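Local coordinates for protein RavA (Legionella pneumophila str. Paris, PDB 6WO6) that is an all-helical bacterial effector that probably acts inside the infected host cell, its molecular activity not being known, at residues 28-33 and 65-70; 46-51 and 79-84; 91-96 and 103-108; 212-217 and 244-249; 258-263 and 271-276. The protein carries 2 engineered substitutions. All blocks are in the same frame, centred on the assembly; numbering follows the deposited sequence.

Interaction 1. Residues 28-33 and 65-70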
# COMPACT_ATOMS: atom_id res chain seq x y z
N GLU A 28 -34.48 -23.09 18.82
CA GLU A 28 -34.67 -23.79 20.08
C GLU A 28 -34.55 -22.84 21.27
O GLU A 28 -35.27 -22.98 22.27
CB GLU A 28 -33.65 -24.92 20.22
CG GLU A 28 -33.82 -26.07 19.25
CD GLU A 28 -32.66 -27.04 19.30
OE1 GLU A 28 -31.70 -26.78 20.07
OE2 GLU A 28 -32.69 -28.06 18.58
N ASN A 29 -33.64 -21.87 21.18
CA ASN A 29 -33.31 -21.00 22.30
C ASN A 29 -33.95 -19.62 22.19
O ASN A 29 -33.52 -18.70 22.89
CB ASN A 29 -31.79 -20.87 22.42
CG ASN A 29 -31.09 -22.22 22.49
OD1 ASN A 29 -30.87 -22.76 23.57
ND2 ASN A 29 -30.74 -22.76 21.33
N ARG A 30 -34.97 -19.47 21.35
CA ARG A 30 -35.54 -18.15 21.07
C ARG A 30 -36.05 -17.49 22.34
O ARG A 30 -35.76 -16.31 22.61
CB ARG A 30 -36.66 -18.27 20.04
CG ARG A 30 -37.41 -16.97 19.78
CD ARG A 30 -38.55 -17.17 18.78
NE ARG A 30 -38.06 -17.46 17.44
CZ ARG A 30 -37.97 -18.69 16.92
NH1 ARG A 30 -37.51 -18.85 15.69
NH2 ARG A 30 -38.33 -19.74 17.64
N GLU A 31 -36.83 -18.22 23.15
CA GLU A 31 -37.44 -17.63 24.34
C GLU A 31 -36.37 -17.20 25.34
O GLU A 31 -36.36 -16.05 25.81
CB GLU A 31 -38.42 -18.62 24.97
CG GLU A 31 -39.18 -18.08 26.17
CD GLU A 31 -40.12 -19.10 26.77
OE1 GLU A 31 -40.24 -20.21 26.20
OE2 GLU A 31 -40.74 -18.81 27.82
N GLU A 32 -35.46 -18.11 25.68
CA GLU A 32 -34.41 -17.78 26.65
C GLU A 32 -33.46 -16.72 26.10
O GLU A 32 -32.94 -15.91 26.88
CB GLU A 32 -33.66 -19.03 27.06
CG GLU A 32 -34.48 -19.99 27.92
CD GLU A 32 -34.88 -19.38 29.25
OE1 GLU A 32 -34.04 -18.69 29.87
OE2 GLU A 32 -36.04 -19.57 29.68
N LEU A 33 -33.21 -16.72 24.79
CA LEU A 33 -32.41 -15.65 24.20
C LEU A 33 -33.10 -14.30 24.34
O LEU A 33 -32.45 -13.27 24.57
CB LEU A 33 -32.11 -15.94 22.73
CG LEU A 33 -30.98 -16.90 22.38
CD1 LEU A 33 -31.08 -17.32 20.93
CD2 LEU A 33 -29.62 -16.27 22.67
N GLU A 65 -31.86 -15.79 8.85
CA GLU A 65 -33.14 -15.58 8.17
C GLU A 65 -34.11 -16.72 8.45
O GLU A 65 -35.33 -16.52 8.43
CB GLU A 65 -32.91 -15.42 6.67
CG GLU A 65 -34.16 -15.15 5.85
CD GLU A 65 -34.96 -13.96 6.35
OE1 GLU A 65 -36.18 -14.10 6.55
OE2 GLU A 65 -34.35 -12.88 6.54
N ALA A 66 -33.59 -17.92 8.74
CA ALA A 66 -34.47 -19.05 9.00
C ALA A 66 -35.20 -18.90 10.32
O ALA A 66 -36.39 -19.22 10.42
CB ALA A 66 -33.68 -20.36 8.97
N ALA A 67 -34.51 -18.40 11.35
CA ALA A 67 -35.11 -18.23 12.67
C ALA A 67 -35.88 -16.92 12.81
O ALA A 67 -36.35 -16.62 13.91
CB ALA A 67 -34.02 -18.31 13.75
N ARG A 68 -36.01 -16.15 11.74
CA ARG A 68 -36.76 -14.90 11.82
C ARG A 68 -38.25 -15.19 11.96
O ARG A 68 -38.78 -16.12 11.34
CB ARG A 68 -36.50 -14.04 10.58
CG ARG A 68 -37.11 -12.65 10.66
CD ARG A 68 -36.73 -11.80 9.45
NE ARG A 68 -37.37 -10.49 9.47
N MET A 69 -38.92 -14.40 12.78
CA MET A 69 -40.34 -14.54 13.05
C MET A 69 -41.05 -13.23 12.80
O MET A 69 -40.43 -12.16 12.85
CB MET A 69 -40.58 -15.00 14.50
CG MET A 69 -40.18 -16.44 14.76
SD MET A 69 -41.27 -17.59 13.90
CE MET A 69 -40.30 -19.09 13.97
N PRO A 70 -42.36 -13.26 12.50
CA PRO A 70 -43.10 -12.00 12.37
C PRO A 70 -43.07 -11.16 13.63
O PRO A 70 -42.97 -9.93 13.56
CB PRO A 70 -44.52 -12.46 12.01
CG PRO A 70 -44.59 -13.89 12.45
CD PRO A 70 -43.21 -14.43 12.24
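Arg30 reaches from the first turn of helix 30-34 to Ala67 and Met69, where the chain leaves the C-terminal end of helix 54-66, so an arginine side chain ties one helix start to one helix end in this all-helical fold. With CG anti to the backbone N (chi1 174°) the chain of Arg30 runs out straight to CG and CD before it bends, which brings the guanidinium round to the neighbouring backbone. There NH1 donates to Ala67 O at 3.1 Å, and the bond is nearly straight, 169° at the hydrogen. The oxygen lies at the edge of the guanidinium, close to its plane, while the donor stands tilted from the plane of the carbonyl. The methyl of Ala67 adds a looser touch, its CB 4.0 Å from Arg30 NH1.

Met69 meets the same group through its CG and its terminal methyl. Its side chain crosses that of Arg30 at about a right angle and is folded at chi2, which brings both CG and CE near the guanidinium. Outside the pair, Gln71 also touches Arg30, and the backbone N of Met69 is hydrogen-bonded to Asp72 OD2, which gives this loop a second polar tie. The single hydrogen bond together with the methyl CE of Met69 probably limits how the guanidinium can rotate: Met69 CG lies 3.6 Å from Arg30 NE, with Met69 CE over one face of the guanidinium, nearest NH1.

Interaction 2. Residues 46-51 and 79-84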
# COMPACT_ATOMS: atom_id res chain seq x y z
N SER A 46 -22.44 -10.02 19.51
CA SER A 46 -21.12 -9.62 19.04
C SER A 46 -20.15 -10.80 19.03
O SER A 46 -19.44 -11.02 18.04
CB SER A 46 -20.58 -8.49 19.91
OG SER A 46 -21.28 -7.28 19.67
N ARG A 47 -20.12 -11.58 20.12
CA ARG A 47 -19.23 -12.73 20.16
C ARG A 47 -19.62 -13.78 19.12
O ARG A 47 -18.76 -14.33 18.42
CB ARG A 47 -19.22 -13.34 21.56
CG ARG A 47 -18.74 -12.40 22.65
CD ARG A 47 -18.93 -13.03 24.01
NE ARG A 47 -18.35 -14.36 24.06
CZ ARG A 47 -18.78 -15.34 24.84
NH1 ARG A 47 -19.82 -15.14 25.64
NH2 ARG A 47 -18.19 -16.53 24.82
N LEU A 48 -20.92 -14.05 19.02
CA LEU A 48 -21.44 -15.00 18.04
C LEU A 48 -21.01 -14.63 16.63
O LEU A 48 -20.63 -15.50 15.83
CB LEU A 48 -22.96 -15.05 18.17
CG LEU A 48 -23.87 -15.97 17.35
CD1 LEU A 48 -23.30 -17.36 17.28
CD2 LEU A 48 -25.25 -16.00 17.99
N VAL A 49 -21.03 -13.34 16.30
CA VAL A 49 -20.65 -12.92 14.96
C VAL A 49 -19.13 -12.90 14.79
O VAL A 49 -18.62 -13.20 13.70
CB VAL A 49 -21.28 -11.55 14.65
CG1 VAL A 49 -20.38 -10.70 13.79
CG2 VAL A 49 -22.62 -11.74 13.97
N LEU A 50 -18.38 -12.59 15.86
CA LEU A 50 -16.93 -12.61 15.78
C LEU A 50 -16.41 -14.01 15.47
O LEU A 50 -15.59 -14.20 14.56
CB LEU A 50 -16.32 -12.10 17.08
CG LEU A 50 -16.10 -10.59 17.18
CD1 LEU A 50 -15.93 -10.17 18.63
CD2 LEU A 50 -14.89 -10.18 16.36
N GLU A 51 -16.90 -15.02 16.20
CA GLU A 51 -16.37 -16.37 16.04
C GLU A 51 -16.74 -17.01 14.71
O GLU A 51 -16.16 -18.04 14.36
CB GLU A 51 -16.83 -17.26 17.18
CG GLU A 51 -16.26 -16.87 18.53
CD GLU A 51 -16.56 -17.91 19.59
OE1 GLU A 51 -16.03 -17.78 20.71
OE2 GLU A 51 -17.33 -18.85 19.29
N SER A 79 -32.82 -8.97 16.34
CA SER A 79 -32.41 -7.64 15.90
C SER A 79 -30.93 -7.41 16.16
O SER A 79 -30.19 -6.97 15.27
CB SER A 79 -33.26 -6.58 16.62
OG SER A 79 -32.87 -5.27 16.25
N PHE A 80 -30.47 -7.72 17.38
CA PHE A 80 -29.06 -7.58 17.72
C PHE A 80 -28.19 -8.45 16.82
O PHE A 80 -27.16 -7.99 16.31
CB PHE A 80 -28.83 -7.94 19.18
CG PHE A 80 -29.38 -6.93 20.15
CD1 PHE A 80 -30.70 -6.99 20.57
CD2 PHE A 80 -28.57 -5.92 20.65
CE1 PHE A 80 -31.20 -6.07 21.47
CE2 PHE A 80 -29.07 -4.99 21.55
CZ PHE A 80 -30.39 -5.06 21.96
N LEU A 81 -28.59 -9.71 16.62
CA LEU A 81 -27.77 -10.61 15.82
C LEU A 81 -27.68 -10.14 14.37
O LEU A 81 -26.60 -10.20 13.76
CB LEU A 81 -28.33 -12.03 15.89
CG LEU A 81 -27.37 -13.10 15.36
CD1 LEU A 81 -26.06 -13.04 16.14
CD2 LEU A 81 -27.98 -14.49 15.44
N PHE A 82 -28.79 -9.66 13.80
CA PHE A 82 -28.75 -9.20 12.42
C PHE A 82 -27.91 -7.94 12.28
O PHE A 82 -27.15 -7.80 11.31
CB PHE A 82 -30.17 -8.95 11.90
CG PHE A 82 -30.23 -8.74 10.41
CD1 PHE A 82 -30.06 -9.81 9.54
CD2 PHE A 82 -30.45 -7.48 9.89
CE1 PHE A 82 -30.11 -9.63 8.18
CE2 PHE A 82 -30.50 -7.29 8.52
CZ PHE A 82 -30.33 -8.36 7.66
N GLN A 83 -28.01 -7.01 13.23
CA GLN A 83 -27.18 -5.81 13.17
C GLN A 83 -25.70 -6.16 13.29
O GLN A 83 -24.85 -5.57 12.60
CB GLN A 83 -27.59 -4.82 14.26
CG GLN A 83 -28.92 -4.13 14.00
CD GLN A 83 -29.34 -3.23 15.14
OE1 GLN A 83 -29.17 -2.01 15.09
NE2 GLN A 83 -29.91 -3.82 16.19
N ALA A 84 -25.36 -7.14 14.14
CA ALA A 84 -23.97 -7.55 14.28
C ALA A 84 -23.46 -8.19 12.99
O ALA A 84 -22.33 -7.91 12.55
CB ALA A 84 -23.82 -8.51 15.45
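Leu48 and Val49 of helix 38-51 pack against Leu81 and Ala84 of helix 77-92, a helix-helix contact in the N-terminal part of the all-helical fold. Near the contact the two axes come within 9.1 Å and run in roughly the same direction, at 38° to each other.

The interaction is mainly apolar. Leu81 holds CG anti to its backbone N (chi1 -166°), which carries its methyls over to Leu48. The two leucines cross at about a right angle, with CD2 of Leu48 3.6 Å from CD1 of Leu81. The same CD1 lies more loosely beside Val49 CG2, at 4.3 Å. Further along, Val49 turns both methyls to Ala84, CG2 meeting its CB at 3.8 Å. Phe60 of helix 54-66 touches both Leu48 and Val49, while Ile64 touches Leu81, so the helix that links these two in the chain closes the core; Leu122 of helix 120-127 covers Ala84.

One polar bond joins the two helices just beyond the apolar patch, Lys88 NZ of helix 77-92 to Val49 O; the weak bond from Gln83 NE2 to Ser79 O stays within its own helix. Across the contact, the other methyl of Val49, CG1, rests 3.6 Å from the carbonyl O of Ala84.

Interaction 3. Residues 91-96 and 103-108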
# COMPACT_ATOMS: atom_id res chain seq x y z
N ILE A 91 -17.85 -4.66 7.01
CA ILE A 91 -16.42 -4.41 7.20
C ILE A 91 -15.59 -5.40 6.40
O ILE A 91 -14.61 -5.01 5.74
CB ILE A 91 -16.07 -4.46 8.70
CG1 ILE A 91 -16.61 -3.21 9.40
CG2 ILE A 91 -14.56 -4.57 8.89
CD1 ILE A 91 -16.41 -3.22 10.90
N ILE A 92 -15.95 -6.68 6.41
CA ILE A 92 -15.14 -7.70 5.75
C ILE A 92 -15.25 -7.59 4.23
O ILE A 92 -14.30 -7.92 3.51
CB ILE A 92 -15.53 -9.09 6.27
CG1 ILE A 92 -14.74 -9.42 7.54
CG2 ILE A 92 -15.34 -10.17 5.21
CD1 ILE A 92 -13.24 -9.26 7.37
N SER A 93 -16.38 -7.09 3.71
CA SER A 93 -16.51 -6.91 2.27
C SER A 93 -15.56 -5.86 1.72
O SER A 93 -15.45 -5.73 0.50
CB SER A 93 -17.95 -6.54 1.92
OG SER A 93 -18.34 -5.32 2.53
N LEU A 94 -14.87 -5.10 2.58
CA LEU A 94 -13.79 -4.24 2.11
C LEU A 94 -12.64 -5.07 1.56
O LEU A 94 -11.95 -4.64 0.63
CB LEU A 94 -13.30 -3.33 3.24
CG LEU A 94 -14.28 -2.31 3.82
CD1 LEU A 94 -13.67 -1.62 5.03
CD2 LEU A 94 -14.68 -1.29 2.77
N LEU A 95 -12.41 -6.26 2.13
CA LEU A 95 -11.36 -7.17 1.68
C LEU A 95 -11.85 -8.19 0.66
O LEU A 95 -11.10 -9.10 0.31
CB LEU A 95 -10.75 -7.90 2.88
CG LEU A 95 -9.96 -7.06 3.88
CD1 LEU A 95 -9.42 -7.93 4.99
CD2 LEU A 95 -8.82 -6.32 3.18
N ASP A 96 -13.09 -8.07 0.19
CA ASP A 96 -13.63 -9.01 -0.78
C ASP A 96 -12.93 -8.84 -2.12
O ASP A 96 -13.00 -7.74 -2.70
CB ASP A 96 -15.13 -8.81 -0.93
CG ASP A 96 -15.78 -9.82 -1.85
OD1 ASP A 96 -15.19 -10.91 -2.06
OD2 ASP A 96 -16.87 -9.54 -2.37
N HIS A 103 -13.85 1.90 -1.46
CA HIS A 103 -13.97 3.33 -1.16
C HIS A 103 -15.34 3.86 -1.52
O HIS A 103 -15.84 4.77 -0.86
CB HIS A 103 -12.89 4.10 -1.91
CG HIS A 103 -13.02 4.02 -3.40
ND1 HIS A 103 -12.54 2.96 -4.13
CD2 HIS A 103 -13.59 4.87 -4.29
CE1 HIS A 103 -12.81 3.16 -5.41
NE2 HIS A 103 -13.44 4.31 -5.53
N SER A 104 -15.96 3.32 -2.58
CA SER A 104 -17.32 3.71 -2.91
C SER A 104 -18.28 3.38 -1.77
O SER A 104 -19.07 4.23 -1.34
CB SER A 104 -17.77 3.02 -4.20
OG SER A 104 -17.09 3.55 -5.33
N MET A 105 -18.20 2.16 -1.26
CA MET A 105 -19.03 1.77 -0.13
C MET A 105 -18.80 2.67 1.08
O MET A 105 -19.74 3.01 1.80
CB MET A 105 -18.77 0.30 0.22
CG MET A 105 -19.11 -0.08 1.65
SD MET A 105 -18.97 -1.86 1.92
CE MET A 105 -17.60 -2.26 0.84
N ILE A 106 -17.55 3.09 1.30
CA ILE A 106 -17.28 3.96 2.43
C ILE A 106 -17.82 5.37 2.19
O ILE A 106 -18.27 6.05 3.12
CB ILE A 106 -15.77 3.96 2.75
CG1 ILE A 106 -15.34 2.55 3.15
CG2 ILE A 106 -15.43 4.98 3.84
CD1 ILE A 106 -14.13 2.50 4.04
N LEU A 107 -17.81 5.83 0.93
CA LEU A 107 -18.26 7.19 0.62
C LEU A 107 -19.77 7.27 0.46
O LEU A 107 -20.37 8.29 0.83
CB LEU A 107 -17.59 7.68 -0.66
CG LEU A 107 -16.09 7.94 -0.61
CD1 LEU A 107 -15.56 8.36 -1.97
CD2 LEU A 107 -15.77 8.98 0.44
N GLU A 108 -20.40 6.23 -0.07
CA GLU A 108 -21.85 6.16 -0.25
C GLU A 108 -22.61 6.13 1.06
O GLU A 108 -23.83 5.92 1.04
CB GLU A 108 -22.22 4.94 -1.09
CG GLU A 108 -21.83 5.05 -2.56
CD GLU A 108 -21.82 3.71 -3.26
OE1 GLU A 108 -22.04 2.68 -2.58
OE2 GLU A 108 -21.59 3.67 -4.49
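The backbones that carry Leu94 and Met105 belong to a helix-loop-helix unit, in which the chain leaves the end region of helix 77-92 and, after a connection of about nine residues, forms the short helix 102-107. In the first segment the amides of Leu94 and Leu95 bond to carbonyls three residues back, Ile91 O and Ile92 O, whereas Leu107 N bonds to His103 O in the regular helical manner at 2.9 Å. The nearest CA atoms across the contact are those of Leu94 and His103, 8.2 Å apart, and no hydrogen bond joins the two segments, so the side chains do the joining.

Met105 extends with CG anti to its backbone N (chi1 156°) and turns only at its end, which puts SD against Ser93 and the terminal methyl CE against both Ser93 and Leu94. The side chains of Met105 and Leu94 cross at a slant, with CE of Met105 3.6 Å from CD2 of Leu94. The same CD2 also meets Ile106 CG1 at 3.9 Å, those two side chains crossing nearly square. Beyond them, Leu94 rests on Ile134 and Ile106 on Leu138, both of helix 131-141, which extends this apolar patch. The bend of the chain is further braced by Asn99 ND2, hydrogen-bonded to Ser93 O. The hydroxyl of Ser93 is bonded to the backbone oxygens Arg90 O and Lys89 O, and from that place its OG lies 3.6 Å from Met105 SD.

Interaction 4. Residues 212-217 and 244-249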
# COMPACT_ATOMS: atom_id res chain seq x y z
N ASP A 212 8.82 -2.16 -13.64
CA ASP A 212 9.22 -1.85 -15.01
C ASP A 212 9.39 -0.35 -15.23
O ASP A 212 9.44 0.11 -16.38
CB ASP A 212 8.23 -2.43 -16.02
CG ASP A 212 8.09 -3.94 -15.89
OD1 ASP A 212 9.06 -4.59 -15.46
OD2 ASP A 212 7.01 -4.47 -16.22
N LYS A 213 9.50 0.43 -14.15
CA LYS A 213 9.84 1.84 -14.23
C LYS A 213 11.08 2.17 -13.41
O LYS A 213 11.41 3.35 -13.24
CB LYS A 213 8.67 2.72 -13.76
CG LYS A 213 7.48 2.70 -14.70
CD LYS A 213 6.48 3.80 -14.35
CE LYS A 213 5.30 3.81 -15.32
NZ LYS A 213 4.37 4.95 -15.06
N GLU A 214 11.78 1.15 -12.90
CA GLU A 214 12.93 1.39 -12.03
C GLU A 214 14.10 2.02 -12.77
O GLU A 214 14.92 2.71 -12.16
CB GLU A 214 13.37 0.10 -11.35
CG GLU A 214 12.29 -0.58 -10.51
CD GLU A 214 11.49 -1.59 -11.30
OE1 GLU A 214 11.29 -1.37 -12.51
OE2 GLU A 214 11.07 -2.61 -10.71
N SER A 215 14.21 1.79 -14.09
CA SER A 215 15.28 2.41 -14.86
C SER A 215 15.13 3.93 -14.87
O SER A 215 16.09 4.66 -14.60
CB SER A 215 15.29 1.86 -16.28
OG SER A 215 15.58 0.47 -16.28
N SER A 216 13.93 4.42 -15.19
CA SER A 216 13.69 5.86 -15.23
C SER A 216 13.88 6.49 -13.85
O SER A 216 14.49 7.55 -13.72
CB SER A 216 12.29 6.13 -15.76
OG SER A 216 11.89 7.46 -15.51
N ILE A 217 13.34 5.85 -12.81
CA ILE A 217 13.47 6.37 -11.46
C ILE A 217 14.94 6.42 -11.06
O ILE A 217 15.40 7.39 -10.45
CB ILE A 217 12.64 5.53 -10.47
CG1 ILE A 217 11.17 5.50 -10.90
CG2 ILE A 217 12.77 6.07 -9.06
CD1 ILE A 217 10.37 4.44 -10.18
N ASP A 244 17.93 -7.67 -3.67
CA ASP A 244 18.02 -8.07 -5.07
C ASP A 244 16.87 -7.52 -5.90
O ASP A 244 16.68 -7.96 -7.05
CB ASP A 244 18.06 -9.60 -5.18
CG ASP A 244 16.86 -10.27 -4.55
OD1 ASP A 244 15.76 -10.21 -5.15
OD2 ASP A 244 17.00 -10.85 -3.45
N SER A 245 16.09 -6.59 -5.36
CA SER A 245 15.02 -5.97 -6.13
C SER A 245 15.60 -5.14 -7.27
O SER A 245 16.76 -4.71 -7.23
CB SER A 245 14.15 -5.09 -5.24
OG SER A 245 14.88 -3.97 -4.78
N GLU A 246 14.78 -4.92 -8.29
CA GLU A 246 15.22 -4.11 -9.43
C GLU A 246 15.63 -2.71 -8.99
O GLU A 246 16.68 -2.20 -9.41
CB GLU A 246 14.13 -4.04 -10.49
CG GLU A 246 13.91 -5.33 -11.28
CD GLU A 246 15.06 -5.65 -12.20
OE1 GLU A 246 16.12 -6.11 -11.71
OE2 GLU A 246 14.92 -5.44 -13.43
N LEU A 247 14.84 -2.09 -8.11
CA LEU A 247 15.08 -0.70 -7.75
C LEU A 247 16.47 -0.51 -7.13
O LEU A 247 17.20 0.41 -7.51
CB LEU A 247 14.00 -0.21 -6.78
CG LEU A 247 14.13 1.26 -6.37
CD1 LEU A 247 13.90 2.17 -7.56
CD2 LEU A 247 13.18 1.59 -5.24
N ALA A 248 16.85 -1.38 -6.20
CA ALA A 248 18.14 -1.22 -5.52
C ALA A 248 19.30 -1.40 -6.50
O ALA A 248 20.22 -0.56 -6.54
CB ALA A 248 18.25 -2.21 -4.36
N ILE A 249 19.28 -2.48 -7.28
CA ILE A 249 20.34 -2.74 -8.25
C ILE A 249 20.48 -1.55 -9.19
O ILE A 249 21.59 -1.03 -9.41
CB ILE A 249 20.04 -4.03 -9.04
CG1 ILE A 249 19.92 -5.23 -8.10
CG2 ILE A 249 21.13 -4.29 -10.07
CD1 ILE A 249 19.53 -6.52 -8.80
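Glu214 and Glu246 meet where the first turns of helices 214-224 and 246-265 touch, in the C-terminal half of this helical array. The backbones are close here, the CA atoms of Glu214 and Leu247 being 5.2 Å apart, so close that Glu214 CG lies against the backbone N of Leu247. The side chains of the two glutamates cross at about a right angle, and their carboxylate planes stand 80° apart.

Glu214 points its CB toward the other helix and then turns at chi2 (92°), so that its carboxylate swings over the base of Glu246. Its OE2 touches Glu246 CB at 3.4 Å, the aliphatic root of that side chain and not its charged end. Glu246 folds at chi2 as well, and its carboxylate leads away; the two OE2 atoms of Glu214 and Glu246 remain 5.5 Å apart. The partial positive charge of the helix N-termini may ease the burial of Glu214 beside another acid.

Behind the carboxylate, the methylene CG of Glu214 lies 4.1 Å from Leu247 CB. With CG anti to the backbone N (chi1 -178°), Leu247 turns its CD1 to Ile217, one turn further along helix 214-224. Ile210 touches both of these apolar residues, and Ile237 of helix 230-240 packs on Leu247. The hydrophobic side ends in a loose methyl pair, Ile217 CG2 and Leu247 CD1, at 4.3 Å.

Interaction 5. Residues 258-263 and 271-276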
# COMPACT_ATOMS: atom_id res chain seq x y z
N ARG A 258 27.24 7.55 -12.76
CA ARG A 258 27.52 8.98 -12.61
C ARG A 258 28.91 9.21 -12.04
O ARG A 258 29.63 10.12 -12.49
CB ARG A 258 26.46 9.64 -11.73
CG ARG A 258 26.92 10.95 -11.12
CD ARG A 258 25.81 11.98 -11.08
NE ARG A 258 26.21 13.17 -10.35
CZ ARG A 258 25.46 14.26 -10.23
NH1 ARG A 258 24.26 14.32 -10.80
NH2 ARG A 258 25.91 15.30 -9.54
N ARG A 259 29.32 8.41 -11.06
CA ARG A 259 30.67 8.52 -10.53
C ARG A 259 31.71 8.27 -11.62
O ARG A 259 32.72 8.98 -11.71
CB ARG A 259 30.88 7.56 -9.36
CG ARG A 259 31.86 8.06 -8.31
CD ARG A 259 32.52 6.92 -7.55
NE ARG A 259 33.94 6.81 -7.89
CZ ARG A 259 34.82 6.09 -7.20
NH1 ARG A 259 34.44 5.41 -6.13
NH2 ARG A 259 36.09 6.05 -7.60
N ASP A 260 31.47 7.26 -12.46
CA ASP A 260 32.38 6.95 -13.56
C ASP A 260 32.48 8.12 -14.53
O ASP A 260 33.58 8.50 -14.95
CB ASP A 260 31.89 5.69 -14.28
CG ASP A 260 32.97 5.04 -15.13
OD1 ASP A 260 34.13 5.51 -15.10
OD2 ASP A 260 32.64 4.06 -15.84
N ILE A 261 31.34 8.71 -14.89
CA ILE A 261 31.33 9.86 -15.79
C ILE A 261 32.14 11.00 -15.19
O ILE A 261 32.96 11.62 -15.87
CB ILE A 261 29.89 10.30 -16.08
CG1 ILE A 261 29.15 9.23 -16.88
CG2 ILE A 261 29.87 11.62 -16.83
CD1 ILE A 261 27.70 9.58 -17.16
N GLU A 262 31.92 11.29 -13.91
CA GLU A 262 32.56 12.46 -13.31
C GLU A 262 34.05 12.25 -13.07
O GLU A 262 34.82 13.21 -13.15
CB GLU A 262 31.85 12.83 -12.01
CG GLU A 262 30.47 13.44 -12.23
CD GLU A 262 29.73 13.70 -10.93
OE1 GLU A 262 30.07 13.08 -9.90
OE2 GLU A 262 28.79 14.52 -10.95
N ARG A 263 34.48 11.01 -12.81
CA ARG A 263 35.88 10.75 -12.50
C ARG A 263 36.71 10.52 -13.75
O ARG A 263 37.79 11.12 -13.90
CB ARG A 263 35.98 9.54 -11.57
CG ARG A 263 37.36 9.32 -10.95
CD ARG A 263 37.38 8.07 -10.08
NE ARG A 263 38.51 8.05 -9.15
CZ ARG A 263 39.69 7.49 -9.41
NH1 ARG A 263 39.92 6.91 -10.58
NH2 ARG A 263 40.65 7.53 -8.49
N GLU A 271 39.53 8.80 -22.65
CA GLU A 271 39.59 7.53 -23.37
C GLU A 271 39.47 6.35 -22.42
O GLU A 271 38.87 5.32 -22.77
CB GLU A 271 40.88 7.45 -24.18
CG GLU A 271 41.20 6.08 -24.76
CD GLU A 271 42.12 5.28 -23.85
OE1 GLU A 271 42.83 5.89 -23.04
OE2 GLU A 271 42.12 4.03 -23.96
N GLN A 272 40.02 6.47 -21.20
CA GLN A 272 39.90 5.41 -20.21
C GLN A 272 38.44 5.11 -19.89
O GLN A 272 38.10 3.98 -19.52
CB GLN A 272 40.64 5.78 -18.93
CG GLN A 272 42.12 6.04 -19.12
CD GLN A 272 42.80 6.47 -17.84
OE1 GLN A 272 42.14 6.75 -16.83
NE2 GLN A 272 44.13 6.51 -17.86
N PHE A 273 37.56 6.10 -20.03
CA PHE A 273 36.14 5.85 -19.81
C PHE A 273 35.58 4.86 -20.83
O PHE A 273 34.72 4.04 -20.50
CB PHE A 273 35.36 7.17 -19.87
CG PHE A 273 33.87 6.99 -19.75
CD1 PHE A 273 33.29 6.80 -18.51
CD2 PHE A 273 33.06 7.01 -20.87
CE1 PHE A 273 31.91 6.63 -18.38
CE2 PHE A 273 31.69 6.85 -20.76
CZ PHE A 273 31.12 6.66 -19.51
N PHE A 274 36.07 4.93 -22.07
CA PHE A 274 35.52 4.10 -23.14
C PHE A 274 36.24 2.78 -23.31
O PHE A 274 35.64 1.82 -23.80
CB PHE A 274 35.54 4.87 -24.46
CG PHE A 274 34.67 6.10 -24.46
CD1 PHE A 274 33.32 6.02 -24.78
CD2 PHE A 274 35.21 7.34 -24.14
CE1 PHE A 274 32.52 7.15 -24.77
CE2 PHE A 274 34.41 8.48 -24.13
CZ PHE A 274 33.06 8.38 -24.45
N SER A 275 37.51 2.70 -22.91
CA SER A 275 38.29 1.48 -23.07
C SER A 275 38.31 0.61 -21.82
O SER A 275 38.91 -0.47 -21.85
CB SER A 275 39.73 1.82 -23.48
OG SER A 275 40.41 2.50 -22.43
N SER A 276 37.68 1.05 -20.73
CA SER A 276 37.69 0.28 -19.50
C SER A 276 36.76 -0.93 -19.61
O SER A 276 35.81 -0.95 -20.39
CB SER A 276 37.26 1.15 -18.32
OG SER A 276 37.05 0.37 -17.16
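Phe273 reaches back to Asp260 and Ile261 across a helical corner, where the long helix 246-265 gives way to the short, weakly bonded helix 270-275.

The apolar part is Ile261, which lies alongside Phe273 and points the same way, with CG1 4.1 Å from CE1 of the ring. Phe279 meets the rings of both Phe273 and Phe274, and Phe291 of helix 290-294 touches Ile261, extending this core.

The carboxylate of Asp260 makes the second kind of contact. It approaches the CD1-CE1 side of the ring of Phe273 obliquely, the two planes 56° apart, with OD2 3.7 Å from CE1. Its OD1 is hydrogen-bonded to Asn264 ND2, which probably fixes the turn of the carboxylate.

Two polar links lie within the segments: a salt bridge joins Arg258 NE and Glu262 OE2 at 3.0 Å, and Ser275 OG donates to Glu271 OE2 at 2.8 Å from above the carboxylate plane.

The five contacts follow the elongated chain from one end to the other, and the centres of interactions 1 and 5 lie 82 Å apart. Interactions 1, 2 and 3 sit on one side of the chain's centre, and 4 and 5 on the opposite side. Helix 77-92 serves both interaction 2 and interaction 3, whose centres are 19 Å apart, while helix 246-265 links interactions 4 and 5 over 22 Å. The segments of interactions 1 and 2 alternate along the sequence, their centres 14 Å apart, so this N-terminal region is interleaved. Between interactions 3 and 4 the nearest atoms are about 20 Å apart, and no two of the contacts touch directly.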